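PDB 2WOL: clavulanic acid biosynthesis oligopeptide binding protein 2, which probably binds peptides as an extracellular solute-binding protein of family 5, and belongs to the biosynthetic pathway of the beta-lactamase inhibitor clavulanic acid. Local coordinates for residues L375-R379 with A414-I418. Numbering follows the deposited sequence.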
loop_
_atom_site.group_PDB
_atom_site.type_symbol
_atom_site.label_atom_id
_atom_site.label_comp_id
_atom_site.label_asym_id
_atom_site.label_seq_id
_atom_site.Cartn_x
_atom_site.Cartn_y
_atom_site.Cartn_z
ATOM N N LEU A 375 33.280 9.108 -0.471
ATOM C CA LEU A 375 33.442 10.529 -0.205
ATOM C C LEU A 375 34.268 11.222 -1.279
ATOM O O LEU A 375 34.064 12.404 -1.543
ATOM C CB LEU A 375 34.031 10.758 1.192
ATOM C CG LEU A 375 33.281 10.103 2.365
ATOM C CD1 LEU A 375 33.863 10.572 3.694
ATOM C CD2 LEU A 375 31.772 10.374 2.317
ATOM N N ASP A 376 35.174 10.481 -1.916
ATOM C CA ASP A 376 35.911 11.015 -3.065
ATOM C C ASP A 376 34.949 11.368 -4.200
ATOM O O ASP A 376 35.026 12.458 -4.773
ATOM C CB ASP A 376 36.963 10.021 -3.564
ATOM C CG ASP A 376 38.179 9.939 -2.655
ATOM O OD1 ASP A 376 38.369 10.825 -1.791
ATOM O OD2 ASP A 376 38.964 8.982 -2.825
ATOM N N ALA A 377 34.033 10.452 -4.512
ATOM C CA ALA A 377 33.058 10.688 -5.574
ATOM C C ALA A 377 32.124 11.838 -5.217
ATOM O O ALA A 377 31.815 12.673 -6.066
ATOM C CB ALA A 377 32.264 9.428 -5.866
ATOM N N ALA A 378 31.687 11.880 -3.957
ATOM C CA ALA A 378 30.809 12.951 -3.466
ATOM C C ALA A 378 31.466 14.324 -3.591
ATOM O O ALA A 378 30.827 15.286 -4.029
ATOM C CB ALA A 378 30.389 12.691 -2.023
ATOM N N ARG A 379 32.740 14.411 -3.212
ATOM C CA ARG A 379 33.473 15.680 -3.287
ATOM C C ARG A 379 33.657 16.141 -4.727
ATOM O O ARG A 379 33.592 17.338 -5.015
ATOM C CB ARG A 379 34.819 15.591 -2.556
ATOM C CG ARG A 379 34.676 15.629 -1.040
ATOM C CD ARG A 379 35.999 15.470 -0.320
ATOM N NE ARG A 379 35.774 15.226 1.105
ATOM C CZ ARG A 379 36.113 14.110 1.747
ATOM N NH1 ARG A 379 36.726 13.121 1.107
ATOM N NH2 ARG A 379 35.851 13.994 3.042
ATOM N N ALA A 414 27.655 15.549 6.640
ATOM C CA ALA A 414 28.605 16.452 7.306
ATOM C C ALA A 414 30.051 16.126 6.929
ATOM O O ALA A 414 30.915 17.001 6.944
ATOM C CB ALA A 414 28.425 16.403 8.814
ATOM N N ARG A 415 30.297 14.869 6.568
ATOM C CA ARG A 415 31.635 14.397 6.203
ATOM C C ARG A 415 32.208 15.065 4.949
ATOM O O ARG A 415 33.427 15.056 4.749
ATOM C CB ARG A 415 31.631 12.876 6.028
ATOM C CG ARG A 415 31.241 12.114 7.288
ATOM C CD ARG A 415 31.190 10.613 7.046
ATOM N NE ARG A 415 30.204 10.261 6.024
ATOM C CZ ARG A 415 30.109 9.068 5.443
ATOM N NH1 ARG A 415 30.944 8.086 5.771
ATOM N NH2 ARG A 415 29.175 8.857 4.522
ATOM N N VAL A 416 31.338 15.631 4.113
ATOM C CA VAL A 416 31.765 16.337 2.900
ATOM C C VAL A 416 31.340 17.815 2.921
ATOM O O VAL A 416 31.264 18.474 1.881
ATOM C CB VAL A 416 31.283 15.621 1.604
ATOM C CG1 VAL A 416 31.925 14.243 1.485
ATOM C CG2 VAL A 416 29.757 15.515 1.560
ATOM N N GLY A 417 31.064 18.325 4.119
ATOM C CA GLY A 417 30.763 19.744 4.301
ATOM C C GLY A 417 29.342 20.156 3.974
ATOM O O GLY A 417 29.047 21.349 3.866
ATOM N N ILE A 418 28.455 19.180 3.804
ATOM C CA ILE A 418 27.037 19.478 3.650
ATOM C C ILE A 418 26.437 19.534 5.049
ATOM O O ILE A 418 26.295 18.504 5.717
ATOM C CB ILE A 418 26.308 18.454 2.747
ATOM C CG1 ILE A 418 26.961 18.420 1.359
ATOM C CG2 ILE A 418 24.826 18.809 2.639
ATOM C CD1 ILE A 418 26.517 17.263 0.464
#
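V416 packs against L375, A378 and R379 where a Schellman motif ends helix 401-414 and the chain turns into strand 418-425, a worked example of a helix terminus docking on the first turn of another helix, 375-384. G417, with its positive phi, is the C-prime residue of the motif, and G417 N closes the turn on A414 O. The apolar contact centres on V416 CG1, which meets L375 CD2 at 4.0 Å and A378 CB at 4.1 Å; beyond these segments, A328 and L382 also touch V416.

The two arginines then contribute in different ways. R415, its chain bent at chi3 (-61°), crosses L375 at about a right angle and lays one guanidinium face over the methyl L375 CD2, 3.7 Å from the plane. Its nitrogens are held elsewhere: NH2 by A328 O and R372 O, NE by S412 O, which should fix the plane's rotation. R379 instead runs extended from CG to NE past V416 CG1, which lies over a face of its guanidinium. The polar link across the contact runs 3.1 Å from R379 NH2 to R415 O. This hydrogen bond is bent to 137° at the hydrogen, and its donor is tilted 30° from the carbonyl plane.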